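Local coordinates for putative mandelate racemase (Zymomonas mobilis, PDB 2OX4), which binds magnesium and probably acts as a dehydratase (lyase) of the mandelate racemase branch of the enolase superfamily, at residues 211-225 with 232-244. Numbering follows the deposited sequence.
Sequences DIIVENHGHTDLVSA and IEEFNIFFYEEIN. With MG (magnesium ion), chain O.
Strands 211-215 and 237-241 pair in parallel as neighbouring staves of the C-terminal barrel, V214 lying beside Y240 and E215 beside E241. E241 N donates to V214 O (2.9 Å) and N216 N to E241 O, both nearly straight. At the C-terminal strand ends the two carboxylates, their planes 58° apart, share the magnesium: E215 OE1 binds it at 2.2 Å and E241 OE2 at 2.1 Å. E267 and three waters complete the metal's shell; the ion probably offsets the repulsion between the two carboxylates. K166 forms a salt bridge with E241 OE1. With helix 222-232 as the crossover, the strands form a beta-alpha-beta unit of the enolase-superfamily TIM barrel. On the face of the sheet away from E215 and E241, V214 CG1 packs alongside the Y240 ring. With CG anti to the backbone N (chi1 -170°), that ring reaches the helix, where Y240 OH donates to a lone pair of A225 O (2.9 Å) in the carbonyl plane. A phenylalanine in place of Y240 would probably leave A225 O without this hydroxyl donor and remove the ring's polar tie to the helix. One step back along the strands, I213 CG1 lies over a face of the F239 ring, 4.0 Å from its centroid.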
loop_
_atom_site.group_PDB
_atom_site.type_symbol
_atom_site.label_atom_id
_atom_site.label_comp_id
_atom_site.label_asym_id
_atom_site.label_seq_id
_atom_site.Cartn_x
_atom_site.Cartn_y
_atom_site.Cartn_z
ATOM N N ASP C 211 5.265 36.781 -12.171
ATOM C CA ASP C 211 5.390 35.330 -12.126
ATOM C C ASP C 211 5.538 34.716 -13.513
ATOM O O ASP C 211 5.004 35.227 -14.496
ATOM C CB ASP C 211 4.226 34.723 -11.362
ATOM C CG ASP C 211 4.330 34.982 -9.873
ATOM O OD1 ASP C 211 5.386 34.668 -9.267
ATOM O OD2 ASP C 211 3.356 35.511 -9.314
ATOM N N ILE C 212 6.289 33.614 -13.579
ATOM C CA ILE C 212 6.552 32.926 -14.829
ATOM C C ILE C 212 6.052 31.488 -14.678
ATOM O O ILE C 212 6.495 30.769 -13.784
ATOM C CB ILE C 212 8.073 32.893 -15.151
ATOM C CG1 ILE C 212 8.645 34.320 -15.221
ATOM C CG2 ILE C 212 8.317 32.125 -16.450
ATOM C CD1 ILE C 212 10.195 34.374 -15.241
ATOM N N ILE C 213 5.133 31.107 -15.552
ATOM C CA ILE C 213 4.655 29.734 -15.676
ATOM C C ILE C 213 5.329 29.101 -16.892
ATOM O O ILE C 213 5.382 29.703 -17.965
ATOM C CB ILE C 213 3.121 29.729 -15.869
ATOM C CG1 ILE C 213 2.435 30.375 -14.659
ATOM C CG2 ILE C 213 2.610 28.299 -16.157
ATOM C CD1 ILE C 213 1.101 30.998 -14.993
ATOM N N VAL C 214 5.863 27.895 -16.719
ATOM C CA VAL C 214 6.479 27.175 -17.824
ATOM C C VAL C 214 5.556 26.066 -18.345
ATOM O O VAL C 214 5.117 25.204 -17.580
ATOM C CB VAL C 214 7.881 26.639 -17.425
ATOM C CG1 VAL C 214 8.435 25.699 -18.510
ATOM C CG2 VAL C 214 8.857 27.831 -17.185
ATOM N N GLU C 215 5.273 26.107 -19.644
ATOM C CA GLU C 215 4.319 25.226 -20.318
ATOM C C GLU C 215 5.084 24.227 -21.195
ATOM O O GLU C 215 5.784 24.632 -22.127
ATOM C CB GLU C 215 3.387 26.114 -21.166
ATOM C CG GLU C 215 2.722 25.497 -22.390
ATOM C CD GLU C 215 1.489 24.694 -22.044
ATOM O OE1 GLU C 215 0.359 25.206 -22.220
ATOM O OE2 GLU C 215 1.635 23.534 -21.607
ATOM N N ASN C 216 4.979 22.926 -20.900
ATOM C CA ASN C 216 5.617 21.901 -21.751
ATOM C C ASN C 216 4.746 21.308 -22.873
ATOM O O ASN C 216 5.257 20.582 -23.747
ATOM C CB ASN C 216 6.233 20.768 -20.902
ATOM C CG ASN C 216 7.556 21.162 -20.230
ATOM O OD1 ASN C 216 8.264 20.308 -19.679
ATOM N ND2 ASN C 216 7.883 22.442 -20.252
ATOM N N HIS C 217 3.438 21.595 -22.844
ATOM C CA HIS C 217 2.496 21.140 -23.883
ATOM C C HIS C 217 2.423 19.620 -24.063
ATOM O O HIS C 217 2.063 19.137 -25.138
ATOM C CB HIS C 217 2.795 21.800 -25.245
ATOM C CG HIS C 217 2.069 23.092 -25.473
ATOM N ND1 HIS C 217 2.725 24.287 -25.701
ATOM C CD2 HIS C 217 0.746 23.376 -25.509
ATOM C CE1 HIS C 217 1.834 25.252 -25.863
ATOM N NE2 HIS C 217 0.626 24.724 -25.755
ATOM N N GLY C 218 2.773 18.862 -23.028
ATOM C CA GLY C 218 2.826 17.398 -23.147
ATOM C C GLY C 218 3.853 16.867 -24.144
ATOM O O GLY C 218 3.768 15.711 -24.559
ATOM N N HIS C 219 4.818 17.703 -24.533
ATOM C CA HIS C 219 5.876 17.307 -25.475
ATOM C C HIS C 219 6.976 16.498 -24.796
ATOM O O HIS C 219 7.643 15.669 -25.426
ATOM C CB HIS C 219 6.514 18.553 -26.099
ATOM C CG HIS C 219 5.594 19.325 -26.987
ATOM N ND1 HIS C 219 5.685 20.693 -27.139
ATOM C CD2 HIS C 219 4.575 18.921 -27.782
ATOM C CE1 HIS C 219 4.758 21.099 -27.989
ATOM N NE2 HIS C 219 4.065 20.046 -28.387
ATOM N N THR C 220 7.185 16.783 -23.517
ATOM C CA THR C 220 8.166 16.073 -22.709
ATOM C C THR C 220 7.521 14.800 -22.135
ATOM O O THR C 220 6.321 14.571 -22.301
ATOM C CB THR C 220 8.688 16.969 -21.558
ATOM O OG1 THR C 220 7.583 17.608 -20.894
ATOM C CG2 THR C 220 9.649 18.051 -22.115
ATOM N N ASP C 221 8.329 13.971 -21.488
ATOM C CA ASP C 221 7.809 12.916 -20.620
ATOM C C ASP C 221 8.399 13.089 -19.229
ATOM O O ASP C 221 9.074 14.075 -18.990
ATOM C CB ASP C 221 8.087 11.529 -21.212
ATOM C CG ASP C 221 9.584 11.209 -21.370
ATOM O OD1 ASP C 221 10.451 11.827 -20.702
ATOM O OD2 ASP C 221 9.896 10.292 -22.169
ATOM N N LEU C 222 8.141 12.140 -18.335
ATOM C CA LEU C 222 8.643 12.219 -16.968
ATOM C C LEU C 222 10.130 12.559 -16.942
ATOM O O LEU C 222 10.554 13.486 -16.251
ATOM C CB LEU C 222 8.392 10.904 -16.228
ATOM C CG LEU C 222 8.975 10.798 -14.817
ATOM C CD1 LEU C 222 8.164 9.829 -13.971
ATOM C CD2 LEU C 222 10.436 10.376 -14.870
ATOM N N VAL C 223 10.917 11.802 -17.700
ATOM C CA VAL C 223 12.380 11.870 -17.606
ATOM C C VAL C 223 12.894 13.252 -18.050
ATOM O O VAL C 223 13.678 13.909 -17.338
ATOM C CB VAL C 223 13.030 10.740 -18.443
ATOM C CG1 VAL C 223 14.541 10.854 -18.396
ATOM C CG2 VAL C 223 12.564 9.353 -17.913
ATOM N N SER C 224 12.438 13.703 -19.206
ATOM C CA SER C 224 12.853 15.029 -19.666
ATOM C C SER C 224 12.273 16.155 -18.811
ATOM O O SER C 224 12.935 17.150 -18.603
ATOM C CB SER C 224 12.526 15.235 -21.140
ATOM O OG SER C 224 11.176 14.939 -21.437
ATOM N N ALA C 225 11.045 15.988 -18.309
ATOM C CA ALA C 225 10.442 16.986 -17.414
ATOM C C ALA C 225 11.255 17.208 -16.147
ATOM O O ALA C 225 11.477 18.342 -15.738
ATOM C CB ALA C 225 9.016 16.596 -17.051
ATOM N N ILE C 232 15.794 24.800 -14.232
ATOM C CA ILE C 232 15.047 26.073 -14.125
ATOM C C ILE C 232 14.499 26.413 -12.740
ATOM O O ILE C 232 13.928 27.487 -12.553
ATOM C CB ILE C 232 13.902 26.208 -15.147
ATOM C CG1 ILE C 232 12.840 25.120 -14.935
ATOM C CG2 ILE C 232 14.445 26.263 -16.588
ATOM C CD1 ILE C 232 11.555 25.354 -15.711
ATOM N N GLU C 233 14.677 25.521 -11.772
ATOM C CA GLU C 233 14.073 25.740 -10.455
ATOM C C GLU C 233 14.591 27.003 -9.754
ATOM O O GLU C 233 13.832 27.673 -9.050
ATOM C CB GLU C 233 14.194 24.513 -9.552
ATOM C CG GLU C 233 15.608 23.982 -9.371
ATOM C CD GLU C 233 15.670 22.774 -8.451
ATOM O OE1 GLU C 233 16.791 22.275 -8.215
ATOM O OE2 GLU C 233 14.604 22.321 -7.971
ATOM N N GLU C 234 15.860 27.341 -9.987
ATOM C CA GLU C 234 16.460 28.573 -9.452
ATOM C C GLU C 234 15.737 29.878 -9.851
ATOM O O GLU C 234 15.902 30.910 -9.199
ATOM C CB GLU C 234 17.936 28.654 -9.843
ATOM C CG GLU C 234 18.162 28.875 -11.330
ATOM C CD GLU C 234 19.576 28.542 -11.752
ATOM O OE1 GLU C 234 19.838 27.360 -12.072
ATOM O OE2 GLU C 234 20.419 29.466 -11.757
ATOM N N PHE C 235 14.926 29.824 -10.904
ATOM C CA PHE C 235 14.281 31.024 -11.425
ATOM C C PHE C 235 12.893 31.301 -10.851
ATOM O O PHE C 235 12.184 32.168 -11.369
ATOM C CB PHE C 235 14.218 30.982 -12.951
ATOM C CG PHE C 235 15.570 30.906 -13.603
ATOM C CD1 PHE C 235 15.978 29.746 -14.255
ATOM C CD2 PHE C 235 16.445 31.992 -13.552
ATOM C CE1 PHE C 235 17.237 29.663 -14.857
ATOM C CE2 PHE C 235 17.707 31.923 -14.151
ATOM C CZ PHE C 235 18.103 30.759 -14.806
ATOM N N ASN C 236 12.515 30.569 -9.800
ATOM C CA ASN C 236 11.210 30.735 -9.139
ATOM C C ASN C 236 10.025 30.585 -10.105
ATOM O O ASN C 236 9.323 31.549 -10.424
ATOM C CB ASN C 236 11.143 32.066 -8.358
ATOM C CG ASN C 236 9.845 32.227 -7.564
ATOM O OD1 ASN C 236 9.253 33.312 -7.533
ATOM N ND2 ASN C 236 9.398 31.145 -6.921
ATOM N N ILE C 237 9.826 29.364 -10.585
ATOM C CA ILE C 237 8.764 29.071 -11.542
ATOM C C ILE C 237 7.455 28.919 -10.774
ATOM O O ILE C 237 7.392 28.188 -9.794
ATOM C CB ILE C 237 9.107 27.782 -12.347
ATOM C CG1 ILE C 237 10.467 27.936 -13.037
ATOM C CG2 ILE C 237 7.998 27.411 -13.340
ATOM C CD1 ILE C 237 10.567 29.161 -13.939
ATOM N N PHE C 238 6.417 29.630 -11.216
ATOM C CA PHE C 238 5.158 29.718 -10.486
ATOM C C PHE C 238 4.468 28.342 -10.494
ATOM O O PHE C 238 4.118 27.802 -9.446
ATOM C CB PHE C 238 4.259 30.759 -11.170
ATOM C CG PHE C 238 3.108 31.218 -10.331
ATOM C CD1 PHE C 238 3.323 31.834 -9.098
ATOM C CD2 PHE C 238 1.806 31.045 -10.776
ATOM C CE1 PHE C 238 2.259 32.269 -8.325
ATOM C CE2 PHE C 238 0.718 31.471 -9.999
ATOM C CZ PHE C 238 0.943 32.082 -8.778
ATOM N N PHE C 239 4.289 27.791 -11.687
ATOM C CA PHE C 239 3.974 26.377 -11.846
ATOM C C PHE C 239 4.404 25.866 -13.210
ATOM O O PHE C 239 4.820 26.649 -14.065
ATOM C CB PHE C 239 2.511 26.023 -11.466
ATOM C CG PHE C 239 1.428 26.769 -12.224
ATOM C CD1 PHE C 239 1.096 26.417 -13.536
ATOM C CD2 PHE C 239 0.681 27.765 -11.600
ATOM C CE1 PHE C 239 0.063 27.071 -14.224
ATOM C CE2 PHE C 239 -0.349 28.430 -12.289
ATOM C CZ PHE C 239 -0.650 28.078 -13.604
ATOM N N TYR C 240 4.304 24.553 -13.396
ATOM C CA TYR C 240 4.982 23.833 -14.471
ATOM C C TYR C 240 3.910 22.928 -15.055
ATOM O O TYR C 240 3.426 22.007 -14.370
ATOM C CB TYR C 240 6.106 23.007 -13.824
ATOM C CG TYR C 240 7.130 22.337 -14.733
ATOM C CD1 TYR C 240 7.433 22.832 -16.003
ATOM C CD2 TYR C 240 7.838 21.216 -14.270
ATOM C CE1 TYR C 240 8.406 22.193 -16.814
ATOM C CE2 TYR C 240 8.795 20.580 -15.057
ATOM C CZ TYR C 240 9.075 21.072 -16.323
ATOM O OH TYR C 240 10.028 20.440 -17.079
ATOM N N GLU C 241 3.513 23.217 -16.292
ATOM C CA GLU C 241 2.239 22.743 -16.859
ATOM C C GLU C 241 2.433 21.651 -17.920
ATOM O O GLU C 241 3.300 21.772 -18.802
ATOM C CB GLU C 241 1.437 23.918 -17.456
ATOM C CG GLU C 241 0.298 23.473 -18.375
ATOM C CD GLU C 241 -0.538 24.615 -18.937
ATOM O OE1 GLU C 241 -0.415 25.751 -18.438
ATOM O OE2 GLU C 241 -1.337 24.361 -19.876
ATOM N N GLU C 242 1.600 20.605 -17.836
ATOM C CA GLU C 242 1.538 19.522 -18.824
ATOM C C GLU C 242 2.908 18.938 -19.164
ATOM O O GLU C 242 3.381 19.025 -20.299
ATOM C CB GLU C 242 0.782 19.950 -20.080
ATOM C CG GLU C 242 -0.748 19.950 -19.922
ATOM C CD GLU C 242 -1.443 19.393 -21.159
ATOM O OE1 GLU C 242 -1.364 20.049 -22.218
ATOM O OE2 GLU C 242 -2.063 18.307 -21.078
ATOM N N ILE C 243 3.542 18.335 -18.167
ATOM C CA ILE C 243 4.935 17.930 -18.312
ATOM C C ILE C 243 5.092 16.538 -18.941
ATOM O O ILE C 243 6.203 16.112 -19.256
ATOM C CB ILE C 243 5.662 18.009 -16.977
ATOM C CG1 ILE C 243 5.124 16.940 -16.005
ATOM C CG2 ILE C 243 5.500 19.420 -16.374
ATOM C CD1 ILE C 243 5.961 16.796 -14.739
ATOM N N ASN C 244 3.978 15.832 -19.119
ATOM C CA ASN C 244 4.008 14.521 -19.772
ATOM C C ASN C 244 2.646 14.140 -20.371
ATOM O O ASN C 244 1.774 14.996 -20.554
ATOM C CB ASN C 244 4.527 13.450 -18.799
ATOM C CG ASN C 244 3.518 13.104 -17.713
ATOM O OD1 ASN C 244 2.611 13.883 -17.420
ATOM N ND2 ASN C 244 3.665 11.920 -17.129
HETATM MG MG MG O . -1.629 24.221 -21.939
HETATM O O HOH W 1 7.228 33.051 -10.812
HETATM O O HOH W 2 -0.480 22.375 -22.348
HETATM O O HOH W 3 -2.050 24.242 -24.265
HETATM O O HOH W 4 -2.674 26.030 -22.092
#